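Local coordinates for protein alginate lyase A1-II' (Sphingomonas sp. A1, PDB 2CWS) that probably cleaves alginate by lyase chemistry, this chain being the polysaccharide lyase family 7 part of a longer protein, at residues His89-Ser94 and Met164-Thr169; Ile107-His112 and Val125-Gln130; Asn151-Ile156 and Val175-Asp180; Gly171-Thr176 and Val184-Lys189. All coordinates share one frame; numbering follows the deposited sequence. Where two conformers were deposited one is given.

Contact 1: His89-Ser94 and Met164-Thr169; sequences HTMKLS and MEIRVT
H89-L93 and M164-V168 run antiparallel as neighbouring strands in the seven-stranded sheet of a jelly-roll beta-sandwich, the fold of family 7 lyases. Three hydrogen-bonded pairs, H89 with V168, M91 with I166 and L93 with M164, each exchange two backbone bonds. This satisfies six N-H groups and six carbonyls. The bond from M91 N to I166 O is 2.9 Å long and nearly straight, at 169°. The one from H89 N to V168 O is more bent, at 144°. The alternate residues serve the next strands through their backbones: T90 and K92 bond to S226 and S224, and E165 bonds to T176.

The H89 ring finds its polar partners outside the strand pair. ND1 is hydrogen-bonded to H227 ND1 and NE2 to Q86 O, while W83 stacks on the ring. On the same face, toward the sandwich core, M91 CE lies 3.9 Å from I166 CD1. L93 CD1 comes 3.6 Å from M164 CB.

The opposite face is more polar. E165 slants across T90, with OE1 3.6 Å from T90 CG2. R167 runs alongside T90, its CG 3.3 Å from T90 OG1. The R167 chain bends at chi3 (64°), and NH1 then donates to T169 OG1 at 2.8 Å, close to the guanidinium plane.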
loop_
_atom_site.group_PDB
_atom_site.type_symbol
_atom_site.label_atom_id
_atom_site.label_comp_id
_atom_site.label_asym_id
_atom_site.label_seq_id
_atom_site.Cartn_x
_atom_site.Cartn_y
_atom_site.Cartn_z
ATOM N N HIS A 89 -3.549 -0.494 15.044
ATOM C CA HIS A 89 -3.926 -0.087 13.697
ATOM C C HIS A 89 -3.558 -1.224 12.766
ATOM O O HIS A 89 -2.339 -1.490 12.626
ATOM C CB HIS A 89 -3.116 1.171 13.320
ATOM C CG HIS A 89 -3.242 2.232 14.399
ATOM N ND1 HIS A 89 -4.394 2.966 14.557
ATOM C CD2 HIS A 89 -2.407 2.551 15.408
ATOM C CE1 HIS A 89 -4.234 3.773 15.601
ATOM N NE2 HIS A 89 -3.030 3.526 16.127
ATOM N N THR A 90 -4.535 -1.910 12.171
ATOM C CA THR A 90 -4.250 -3.158 11.488
ATOM C C THR A 90 -4.918 -3.210 10.126
ATOM O O THR A 90 -6.129 -3.049 10.037
ATOM C CB THR A 90 -4.765 -4.351 12.319
ATOM O OG1 THR A 90 -4.086 -4.235 13.598
ATOM C CG2 THR A 90 -4.396 -5.672 11.649
ATOM N N MET A 91 -4.139 -3.515 9.097
ATOM C CA MET A 91 -4.677 -3.825 7.764
ATOM C C MET A 91 -4.475 -5.296 7.490
ATOM O O MET A 91 -3.379 -5.832 7.713
ATOM C CB MET A 91 -3.938 -2.958 6.732
ATOM C CG MET A 91 -4.367 -3.346 5.305
ATOM S SD MET A 91 -3.777 -2.176 4.048
ATOM C CE MET A 91 -1.981 -2.475 4.210
ATOM N N LYS A 92 -5.508 -5.927 7.000
ATOM C CA LYS A 92 -5.449 -7.302 6.540
ATOM C C LYS A 92 -5.871 -7.339 5.081
ATOM O O LYS A 92 -6.797 -6.640 4.679
ATOM C CB LYS A 92 -6.387 -8.249 7.308
ATOM C CG LYS A 92 -6.082 -8.268 8.784
ATOM C CD LYS A 92 -7.080 -9.243 9.437
ATOM C CE LYS A 92 -7.098 -10.502 8.581
ATOM N NZ LYS A 92 -7.988 -11.565 9.090
ATOM N N LEU A 93 -5.181 -8.143 4.281
ATOM C CA LEU A 93 -5.613 -8.298 2.899
ATOM C C LEU A 93 -5.251 -9.700 2.450
ATOM O O LEU A 93 -4.353 -10.370 2.990
ATOM C CB LEU A 93 -5.026 -7.200 1.984
ATOM C CG LEU A 93 -3.482 -7.118 1.897
ATOM C CD1 LEU A 93 -2.873 -8.112 0.901
ATOM C CD2 LEU A 93 -3.127 -5.708 1.416
ATOM N N SER A 94 -5.908 -10.123 1.376
ATOM C CA SER A 94 -5.502 -11.322 0.658
ATOM C C SER A 94 -5.416 -10.947 -0.816
ATOM O O SER A 94 -6.268 -10.183 -1.291
ATOM C CB SER A 94 -6.368 -12.563 0.889
ATOM O OG SER A 94 -7.627 -12.343 0.316
ATOM N N MET A 164 -1.837 -11.177 3.949
ATOM C CA MET A 164 -0.933 -10.200 4.527
ATOM C C MET A 164 -1.603 -9.497 5.698
ATOM O O MET A 164 -2.811 -9.262 5.665
ATOM C CB MET A 164 -0.575 -9.172 3.448
ATOM C CG MET A 164 0.395 -8.116 3.918
ATOM S SD MET A 164 0.691 -6.862 2.649
ATOM C CE MET A 164 1.491 -7.862 1.383
ATOM N N GLU A 165 -0.791 -9.149 6.706
ATOM C CA GLU A 165 -1.302 -8.273 7.760
ATOM C C GLU A 165 -0.172 -7.314 8.094
ATOM O O GLU A 165 0.989 -7.691 8.149
ATOM C CB GLU A 165 -1.712 -9.100 8.977
ATOM C CG GLU A 165 -2.296 -8.262 10.114
ATOM C CD GLU A 165 -2.825 -9.156 11.208
ATOM O OE1 GLU A 165 -2.730 -8.759 12.373
ATOM O OE2 GLU A 165 -3.312 -10.290 10.906
ATOM N N ILE A 166 -0.561 -6.065 8.317
ATOM C CA ILE A 166 0.404 -5.053 8.768
ATOM C C ILE A 166 -0.245 -4.335 9.948
ATOM O O ILE A 166 -1.349 -3.797 9.781
ATOM C CB ILE A 166 0.814 -4.034 7.699
ATOM C CG1 ILE A 166 1.214 -4.750 6.406
ATOM C CG2 ILE A 166 1.912 -3.158 8.236
ATOM C CD1 ILE A 166 1.581 -3.757 5.276
ATOM N N ARG A 167 0.391 -4.392 11.102
ATOM C CA ARG A 167 -0.178 -3.816 12.344
ATOM C C ARG A 167 0.819 -2.911 12.986
ATOM O O ARG A 167 1.987 -3.269 13.113
ATOM C CB ARG A 167 -0.564 -4.972 13.319
ATOM C CG ARG A 167 -0.965 -4.468 14.696
ATOM C CD ARG A 167 -1.540 -5.619 15.524
ATOM N NE ARG A 167 -0.615 -6.716 15.849
ATOM C CZ ARG A 167 0.044 -6.843 16.996
ATOM N NH1 ARG A 167 -0.010 -5.916 17.961
ATOM N NH2 ARG A 167 0.810 -7.913 17.184
ATOM N N VAL A 168 0.346 -1.768 13.463
ATOM C CA VAL A 168 1.107 -0.967 14.395
ATOM C C VAL A 168 0.401 -1.045 15.747
ATOM O O VAL A 168 -0.802 -0.750 15.811
ATOM C CB VAL A 168 1.193 0.528 13.951
ATOM C CG1 VAL A 168 1.710 1.422 15.071
ATOM C CG2 VAL A 168 2.071 0.645 12.706
ATOM N N THR A 169 1.125 -1.385 16.788
ATOM C CA THR A 169 0.628 -1.242 18.152
ATOM C C THR A 169 1.671 -0.488 18.930
ATOM O O THR A 169 2.814 -0.973 19.090
ATOM C CB THR A 169 0.312 -2.593 18.818
ATOM O OG1 THR A 169 -0.790 -3.190 18.118
ATOM C CG2 THR A 169 -0.094 -2.386 20.292
#

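Contact 2: Ile107-His112 and Val125-Gln130; sequences IVAQIH and VKAVFQ. With SO4 (sulfate ion), chain B.
I107 and V128 meet slantwise, with I107 CG1 3.9 Å from V128 CG2. The I107 chain is extended past CG1 (chi2 170°), and its CD1 comes 4.1 Å from K126 CB. Next along this face, Q110 passes K126 at an angle, OE1 4.1 Å from K126 CG. The two nitrogen ends part there: K126 NZ forms a salt bridge with D148, and Q110 NE2 is hydrogen-bonded to E69. On the other face the small side chains of A109 and A127 put their CB atoms 4.0 Å apart. I111 slants past V125, its CD1 4.0 Å from V125 CG2 in one of its two conformers. These side chains enter the core, where M164, I166 and V168 of the other sheet lie over A109 and I111.

The two strands form a beta hairpin in the second sheet of the jelly-roll sandwich. V108 N bonds to A127 O and A127 N to A109 O. I111 and V125 exchange two more bonds, of which I111 N to V125 O is bent, at 144°.

The sequence Q110-I111-H112 matches the QIH signature of family 7 lyases. Q110 and H112 lie on one face of the strand, and both reach a sulfate, probably from the crystallisation liquor. H112 NE2 donates to sulfate O2 at 2.6 Å along an almost linear 177° bond, with the sulfate at the ring edge. Q110 NE2 makes only a weak bond, 3.4 Å, to sulfate O1. R67 and Y205 also bind the ion.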
loop_
_atom_site.group_PDB
_atom_site.type_symbol
_atom_site.label_atom_id
_atom_site.label_comp_id
_atom_site.label_asym_id
_atom_site.label_seq_id
_atom_site.Cartn_x
_atom_site.Cartn_y
_atom_site.Cartn_z
ATOM N N ILE A 107 5.414 -2.742 -5.267
ATOM C CA ILE A 107 4.994 -2.605 -3.867
ATOM C C ILE A 107 3.487 -2.798 -3.848
ATOM O O ILE A 107 2.752 -2.135 -4.597
ATOM C CB ILE A 107 5.458 -1.258 -3.276
ATOM C CG1 ILE A 107 6.955 -1.296 -3.045
ATOM C CG2 ILE A 107 4.671 -0.912 -2.002
ATOM C CD1 ILE A 107 7.577 0.049 -2.700
ATOM N N VAL A 108 3.009 -3.686 -2.957
ATOM C CA VAL A 108 1.596 -4.073 -2.923
ATOM C C VAL A 108 0.876 -3.584 -1.684
ATOM O O VAL A 108 -0.360 -3.685 -1.640
ATOM C CB VAL A 108 1.401 -5.604 -3.109
ATOM C CG1 VAL A 108 1.862 -6.035 -4.492
ATOM C CG2 VAL A 108 2.124 -6.361 -1.997
ATOM N N ALA A 109 1.572 -3.039 -0.701
ATOM C CA ALA A 109 0.940 -2.452 0.460
ATOM C C ALA A 109 1.939 -1.558 1.157
ATOM O O ALA A 109 3.163 -1.737 1.013
ATOM C CB ALA A 109 0.441 -3.535 1.431
ATOM N N GLN A 110 1.423 -0.595 1.908
ATOM C CA GLN A 110 2.300 0.308 2.682
ATOM C C GLN A 110 1.613 0.721 3.970
ATOM O O GLN A 110 0.384 0.734 4.093
ATOM C CB GLN A 110 2.654 1.631 1.935
ATOM C CG GLN A 110 3.100 1.424 0.504
ATOM C CD GLN A 110 3.688 2.692 -0.056
ATOM O OE1 GLN A 110 4.585 3.291 0.571
ATOM N NE2 GLN A 110 3.219 3.094 -1.227
ATOM N N ILE A 111 2.459 1.169 4.910
ATOM C CA ILE A 111 2.071 2.195 5.877
ATOM C C ILE A 111 2.899 3.417 5.482
ATOM O O ILE A 111 4.131 3.305 5.458
ATOM C CB ILE A 111 2.338 1.822 7.349
ATOM C CG1 ILE A 111 1.521 0.613 7.767
ATOM C CG2 ILE A 111 2.035 3.044 8.219
ATOM C CD1 ILE A 111 1.854 0.192 9.190
ATOM N N HIS A 112 2.238 4.547 5.237
ATOM C CA HIS A 112 2.964 5.729 4.856
ATOM C C HIS A 112 2.876 6.784 5.956
ATOM O O HIS A 112 1.776 7.004 6.532
ATOM C CB HIS A 112 2.328 6.275 3.554
ATOM C CG HIS A 112 3.310 7.053 2.754
ATOM N ND1 HIS A 112 3.817 8.288 3.104
ATOM C CD2 HIS A 112 3.907 6.719 1.596
ATOM C CE1 HIS A 112 4.669 8.692 2.170
ATOM N NE2 HIS A 112 4.754 7.756 1.213
ATOM N N VAL A 125 6.293 1.374 6.252
ATOM C CA VAL A 125 6.345 -0.038 5.841
ATOM C C VAL A 125 6.071 -0.098 4.353
ATOM O O VAL A 125 5.090 0.499 3.896
ATOM C CB VAL A 125 5.338 -0.910 6.603
ATOM C CG1 VAL A 125 5.421 -2.361 6.105
ATOM C CG2 VAL A 125 5.553 -0.794 8.123
ATOM N N LYS A 126 6.873 -0.848 3.631
ATOM C CA LYS A 126 6.658 -1.133 2.219
ATOM C C LYS A 126 6.687 -2.619 1.983
ATOM O O LYS A 126 7.689 -3.282 2.309
ATOM C CB LYS A 126 7.750 -0.480 1.338
ATOM C CG LYS A 126 7.838 1.039 1.569
ATOM C CD LYS A 126 9.175 1.632 1.055
ATOM C CE LYS A 126 10.310 1.251 2.050
ATOM N NZ LYS A 126 11.599 1.848 1.565
ATOM N N ALA A 127 5.600 -3.180 1.444
ATOM C CA ALA A 127 5.524 -4.616 1.150
ATOM C C ALA A 127 5.976 -4.802 -0.282
ATOM O O ALA A 127 5.218 -4.532 -1.221
ATOM C CB ALA A 127 4.111 -5.116 1.422
ATOM N N VAL A 128 7.235 -5.220 -0.448
ATOM C CA VAL A 128 7.882 -5.308 -1.756
ATOM C C VAL A 128 7.809 -6.718 -2.295
ATOM O O VAL A 128 8.411 -7.642 -1.718
ATOM C CB VAL A 128 9.353 -4.879 -1.640
ATOM C CG1 VAL A 128 10.013 -4.933 -3.019
ATOM C CG2 VAL A 128 9.482 -3.480 -1.014
ATOM N N PHE A 129 7.054 -6.890 -3.385
ATOM C CA PHE A 129 6.862 -8.193 -4.008
ATOM C C PHE A 129 7.868 -8.386 -5.121
ATOM O O PHE A 129 7.997 -7.560 -6.022
ATOM C CB PHE A 129 5.424 -8.304 -4.562
ATOM C CG PHE A 129 5.210 -9.640 -5.264
ATOM C CD1 PHE A 129 5.534 -9.864 -6.590
ATOM C CD2 PHE A 129 4.679 -10.686 -4.533
ATOM C CE1 PHE A 129 5.414 -11.099 -7.142
ATOM C CE2 PHE A 129 4.541 -11.938 -5.100
ATOM C CZ PHE A 129 4.940 -12.152 -6.433
ATOM N N GLN A 130 8.498 -9.584 -5.082
ATOM C CA GLN A 130 9.246 -10.177 -6.213
ATOM C C GLN A 130 8.760 -11.605 -6.383
ATOM O O GLN A 130 8.196 -12.204 -5.460
ATOM C CB GLN A 130 10.741 -10.095 -6.046
ATOM C CG GLN A 130 11.023 -8.598 -5.776
ATOM C CD GLN A 130 12.460 -8.340 -6.020
ATOM O OE1 GLN A 130 13.273 -8.531 -5.082
ATOM N NE2 GLN A 130 12.835 -7.910 -7.219
HETATM S S SO4 B . 5.814 7.020 -2.079
HETATM O O1 SO4 B . 4.506 6.169 -1.834
HETATM O O2 SO4 B . 6.135 7.861 -0.947
HETATM O O3 SO4 B . 6.920 6.162 -2.289
HETATM O O4 SO4 B . 5.612 7.879 -3.240
#

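Contact 3: Asn151-Ile156 and Val175-Asp180; sequences NYFTGI and VTMNGD
F153 and M177 form the tight part of this contact. M177 CG lies over the centre of the F153 ring, 3.7 Å from the centroid, and M177 CB is 3.6 Å from F153 CD2. The bend of the methionine chain at chi2 (-72°) puts SD above the same ring, but 5.5 Å from its centroid, as a Met-aromatic contact. A further bend at chi3 brings CE near I156. The ring edge faces oxygen atoms: V175 O and D180 O lie near its plane, D180 O 3.2 Å from F153 CE2. R182 adds a cation-pi contact to the ring. N151 extends the contact with its CB 4.2 Å from V175 CG2, while its ND2 bonds to M136 O.

Near the turn the fit is looser. In one of two conformers, I156 CG2 is 4.1 Å from M177 CE, and I156 CD1 is 3.7 Å from N178 ND2. N178 is exposed, with its OD1 held by N163 N. The carboxylate of D180 stands beside the ring, the two planes 73° apart, and OD1 forms a salt bridge with R182.

The strand parts run nearly parallel, 8° apart. Their axes are 8.6 Å from each other, too far for backbone pairing, since they belong to different sheets. M177 to D180 is a type I' turn, closed by two backbone bonds between its end residues. G155 and I156 both face G132 in a G1 bulge. The whole joins a type I' hairpin to an edge strand of the opposing sheet, side-chain layer to side-chain layer, as in a beta-sandwich.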
loop_
_atom_site.group_PDB
_atom_site.type_symbol
_atom_site.label_atom_id
_atom_site.label_comp_id
_atom_site.label_asym_id
_atom_site.label_seq_id
_atom_site.Cartn_x
_atom_site.Cartn_y
_atom_site.Cartn_z
ATOM N N ASN A 151 12.639 -7.642 5.917
ATOM C CA ASN A 151 11.989 -8.817 6.530
ATOM C C ASN A 151 11.541 -9.716 5.384
ATOM O O ASN A 151 10.530 -9.409 4.701
ATOM C CB ASN A 151 10.791 -8.416 7.397
ATOM C CG ASN A 151 11.234 -7.551 8.580
ATOM O OD1 ASN A 151 11.692 -8.085 9.617
ATOM N ND2 ASN A 151 11.161 -6.222 8.444
ATOM N N TYR A 152 12.282 -10.776 5.157
ATOM C CA TYR A 152 12.103 -11.582 3.944
ATOM C C TYR A 152 11.204 -12.801 4.189
ATOM O O TYR A 152 11.421 -13.531 5.190
ATOM C CB TYR A 152 13.460 -12.109 3.434
ATOM C CG TYR A 152 14.369 -10.944 3.026
ATOM C CD1 TYR A 152 15.502 -10.611 3.732
ATOM C CD2 TYR A 152 14.028 -10.175 1.904
ATOM C CE1 TYR A 152 16.318 -9.508 3.280
ATOM C CE2 TYR A 152 14.792 -9.098 1.447
ATOM C CZ TYR A 152 15.921 -8.794 2.161
ATOM O OH TYR A 152 16.725 -7.715 1.795
ATOM N N PHE A 153 10.264 -12.981 3.273
ATOM C CA PHE A 153 9.356 -14.124 3.273
ATOM C C PHE A 153 9.665 -14.906 2.004
ATOM O O PHE A 153 9.349 -14.467 0.885
ATOM C CB PHE A 153 7.888 -13.644 3.306
ATOM C CG PHE A 153 7.588 -12.865 4.567
ATOM C CD1 PHE A 153 7.814 -11.466 4.598
ATOM C CD2 PHE A 153 7.138 -13.513 5.688
ATOM C CE1 PHE A 153 7.558 -10.791 5.804
ATOM C CE2 PHE A 153 6.844 -12.829 6.859
ATOM C CZ PHE A 153 7.052 -11.478 6.904
ATOM N N THR A 154 10.255 -16.065 2.202
ATOM C CA THR A 154 10.711 -16.926 1.132
ATOM C C THR A 154 9.589 -17.796 0.581
ATOM O O THR A 154 8.862 -18.456 1.342
ATOM C CB THR A 154 11.832 -17.827 1.673
ATOM O OG1 THR A 154 12.891 -16.981 2.104
ATOM C CG2 THR A 154 12.339 -18.771 0.615
ATOM N N GLY A 155 9.463 -17.823 -0.772
ATOM C CA GLY A 155 8.626 -18.791 -1.495
ATOM C C GLY A 155 7.380 -18.163 -2.111
ATOM O O GLY A 155 6.632 -18.863 -2.808
ATOM N N ILE A 156 7.154 -16.878 -1.912
ATOM C CA ILE A 156 5.969 -16.113 -2.379
ATOM C C ILE A 156 6.139 -15.913 -3.896
ATOM O O ILE A 156 6.929 -15.022 -4.250
ATOM C CB ILE A 156 5.794 -14.756 -1.657
ATOM C CG1 ILE A 156 5.996 -14.796 -0.096
ATOM C CG2 ILE A 156 4.490 -14.111 -2.014
ATOM C CD1 ILE A 156 5.030 -15.845 0.407
ATOM N N VAL A 175 4.675 -7.226 10.870
ATOM C CA VAL A 175 4.511 -7.441 9.433
ATOM C C VAL A 175 4.377 -8.933 9.200
ATOM O O VAL A 175 5.231 -9.712 9.643
ATOM C CB VAL A 175 5.666 -6.773 8.650
ATOM C CG1 VAL A 175 5.632 -5.259 8.887
ATOM C CG2 VAL A 175 7.043 -7.348 8.989
ATOM N N THR A 176 3.315 -9.324 8.491
ATOM C CA THR A 176 2.961 -10.736 8.429
ATOM C C THR A 176 2.611 -11.146 7.023
ATOM O O THR A 176 1.832 -10.476 6.327
ATOM C CB THR A 176 1.672 -10.957 9.279
ATOM O OG1 THR A 176 1.961 -10.524 10.633
ATOM C CG2 THR A 176 1.205 -12.405 9.309
ATOM N N MET A 177 3.132 -12.312 6.631
ATOM C CA MET A 177 2.690 -13.007 5.423
ATOM C C MET A 177 2.332 -14.425 5.781
ATOM O O MET A 177 3.158 -15.139 6.365
ATOM C CB MET A 177 3.832 -13.059 4.364
ATOM C CG MET A 177 4.160 -11.682 3.828
ATOM S SD MET A 177 2.883 -11.024 2.736
ATOM C CE MET A 177 3.221 -12.042 1.257
ATOM N N ASN A 178 1.124 -14.826 5.458
ATOM C CA ASN A 178 0.691 -16.223 5.633
ATOM C C ASN A 178 0.914 -16.691 7.059
ATOM O O ASN A 178 1.351 -17.811 7.298
ATOM C CB ASN A 178 1.360 -17.153 4.629
ATOM C CG ASN A 178 1.126 -16.678 3.185
ATOM O OD1 ASN A 178 0.098 -16.042 2.874
ATOM N ND2 ASN A 178 2.052 -17.004 2.332
ATOM N N GLY A 179 0.594 -15.808 8.022
ATOM C CA GLY A 179 0.671 -16.227 9.427
ATOM C C GLY A 179 2.069 -16.165 10.022
ATOM O O GLY A 179 2.214 -16.431 11.223
ATOM N N ASP A 180 3.086 -15.750 9.260
ATOM C CA ASP A 180 4.475 -15.597 9.749
ATOM C C ASP A 180 4.672 -14.110 10.047
ATOM O O ASP A 180 4.648 -13.311 9.112
ATOM C CB ASP A 180 5.404 -16.106 8.654
ATOM C CG ASP A 180 6.869 -15.957 8.928
ATOM O OD1 ASP A 180 7.243 -15.296 9.951
ATOM O OD2 ASP A 180 7.680 -16.487 8.120
#

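Contact 4: Gly171-Thr176 and Val184-Lys189; sequences GVAYVT and VDFVGK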
loop_
_atom_site.group_PDB
_atom_site.type_symbol
_atom_site.label_atom_id
_atom_site.label_comp_id
_atom_site.label_asym_id
_atom_site.label_seq_id
_atom_site.Cartn_x
_atom_site.Cartn_y
_atom_site.Cartn_z
ATOM N N GLY A 171 3.719 1.944 18.446
ATOM C CA GLY A 171 5.050 2.259 17.892
ATOM C C GLY A 171 5.879 1.059 17.461
ATOM O O GLY A 171 7.064 1.276 17.116
ATOM N N VAL A 172 5.284 -0.127 17.456
ATOM C CA VAL A 172 5.946 -1.338 16.956
ATOM C C VAL A 172 5.145 -1.789 15.732
ATOM O O VAL A 172 3.914 -1.811 15.774
ATOM C CB VAL A 172 5.980 -2.451 18.019
ATOM C CG1 VAL A 172 6.720 -3.666 17.467
ATOM C CG2 VAL A 172 6.627 -1.908 19.300
ATOM N N ALA A 173 5.863 -2.081 14.661
ATOM C CA ALA A 173 5.257 -2.615 13.433
ATOM C C ALA A 173 5.387 -4.132 13.431
ATOM O O ALA A 173 6.496 -4.663 13.622
ATOM C CB ALA A 173 5.938 -2.057 12.197
ATOM N N TYR A 174 4.284 -4.806 13.175
ATOM C CA TYR A 174 4.202 -6.251 13.034
ATOM C C TYR A 174 3.806 -6.523 11.588
ATOM O O TYR A 174 2.745 -6.078 11.147
ATOM C CB TYR A 174 3.171 -6.858 14.006
ATOM C CG TYR A 174 3.506 -6.525 15.443
ATOM C CD1 TYR A 174 3.109 -5.317 16.016
ATOM C CD2 TYR A 174 4.234 -7.430 16.214
ATOM C CE1 TYR A 174 3.419 -4.995 17.334
ATOM C CE2 TYR A 174 4.556 -7.130 17.531
ATOM C CZ TYR A 174 4.135 -5.929 18.066
ATOM O OH TYR A 174 4.475 -5.609 19.393
ATOM N N VAL A 175 4.675 -7.226 10.870
ATOM C CA VAL A 175 4.511 -7.441 9.433
ATOM C C VAL A 175 4.377 -8.933 9.200
ATOM O O VAL A 175 5.231 -9.712 9.643
ATOM C CB VAL A 175 5.666 -6.773 8.650
ATOM C CG1 VAL A 175 5.632 -5.259 8.887
ATOM C CG2 VAL A 175 7.043 -7.348 8.989
ATOM N N THR A 176 3.315 -9.324 8.491
ATOM C CA THR A 176 2.961 -10.736 8.429
ATOM C C THR A 176 2.611 -11.146 7.023
ATOM O O THR A 176 1.832 -10.476 6.327
ATOM C CB THR A 176 1.672 -10.957 9.279
ATOM O OG1 THR A 176 1.961 -10.524 10.633
ATOM C CG2 THR A 176 1.205 -12.405 9.309
ATOM N N VAL A 184 9.306 -4.879 14.120
ATOM C CA VAL A 184 10.314 -3.808 14.184
ATOM C C VAL A 184 9.786 -2.697 15.081
ATOM O O VAL A 184 8.702 -2.168 14.834
ATOM C CB VAL A 184 10.608 -3.255 12.786
ATOM C CG1 VAL A 184 11.621 -2.094 12.859
ATOM C CG2 VAL A 184 11.114 -4.347 11.838
ATOM N N ASP A 185 10.551 -2.328 16.111
ATOM C CA ASP A 185 10.132 -1.267 17.026
ATOM C C ASP A 185 10.628 0.062 16.439
ATOM O O ASP A 185 11.713 0.500 16.686
ATOM C CB ASP A 185 10.645 -1.570 18.423
ATOM C CG ASP A 185 10.253 -0.495 19.415
ATOM O OD1 ASP A 185 9.601 0.478 19.026
ATOM O OD2 ASP A 185 10.615 -0.711 20.612
ATOM N N PHE A 186 9.773 0.692 15.625
ATOM C CA PHE A 186 10.204 1.873 14.911
ATOM C C PHE A 186 10.276 3.086 15.826
ATOM O O PHE A 186 11.259 3.824 15.747
ATOM C CB PHE A 186 9.345 2.125 13.636
ATOM C CG PHE A 186 7.859 2.371 13.864
ATOM C CD1 PHE A 186 7.359 3.657 13.931
ATOM C CD2 PHE A 186 6.966 1.294 13.951
ATOM C CE1 PHE A 186 6.010 3.900 14.086
ATOM C CE2 PHE A 186 5.627 1.531 14.140
ATOM C CZ PHE A 186 5.115 2.833 14.179
ATOM N N VAL A 187 9.312 3.286 16.733
ATOM C CA VAL A 187 9.512 4.383 17.666
ATOM C C VAL A 187 10.752 4.159 18.535
ATOM O O VAL A 187 11.426 5.148 18.887
ATOM C CB VAL A 187 8.213 4.557 18.497
ATOM C CG1 VAL A 187 8.439 5.330 19.765
ATOM C CG2 VAL A 187 7.107 5.194 17.623
ATOM N N GLY A 188 11.061 2.897 18.873
ATOM C CA GLY A 188 12.269 2.632 19.648
ATOM C C GLY A 188 13.520 2.945 18.858
ATOM O O GLY A 188 14.580 3.256 19.466
ATOM N N LYS A 189 13.494 2.867 17.540
ATOM C CA LYS A 189 14.649 3.262 16.710
ATOM C C LYS A 189 14.790 4.763 16.620
ATOM O O LYS A 189 15.916 5.271 16.737
ATOM C CB LYS A 189 14.521 2.679 15.312
ATOM C CG LYS A 189 15.683 3.014 14.397
ATOM C CD LYS A 189 17.040 2.546 14.886
ATOM C CE LYS A 189 18.150 2.793 13.866
ATOM N NZ LYS A 189 19.411 2.226 14.583
#
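F186 CG stands between its own backbone N and carbonyl carbon (chi1 61°), which swings the ring over G171. The G171 carbonyl O lies above one face, 3.1 Å from the ring plane and off toward the rim. G171 CA also sits over the face in a CH-pi contact. A173 N approaches the same ring at its edge, 3.6 Å from F186 CD2, and A173 CB packs on that carbon. W193 meets the F186 ring edge-to-face.

V187 turns its CG2 to within 3.6 Å of G171 CA, where a glycine leaves room. V187 N donates to G171 O at 3.0 Å and 167°, so a helix N-H is tied to the residue that precedes strand 172-177.

The two strands form a beta hairpin at the edge of the seven-stranded sheet. A173 and V184 exchange two backbone bonds; the one from A173 N to V184 O is 2.8 Å. A short helix follows, with D185 as its N-cap. With chi1 at 179°, D185 places OD1 to accept from G188 N at 2.8 Å, from above the carboxylate plane. The same OD1 lies 3.8 Å from V172 CG2.

Contacts 1 and 4 follow each other in the seven-stranded sheet, joined through R167 O to Y174 N at 2.8 Å, probably a hydrogen bond. Contact 2 lies in the other sheet and meets contact 1 across the sandwich core, where M164 SD is 3.6 Å from A109 CB. Contact 3 bridges both sheets: M164 CE touches M177 SD at 3.7 Å, and V125 CG1 lies 4.0 Å from V175 CG1. Contacts 3 and 4 share V175 and T176. The sulfate is bound by segment 107-112 of contact 2, with R67 and Y205, on the face turned from this core, and probably marks the substrate cleft. The centres of contacts 2 and 4 are about 15 Å apart.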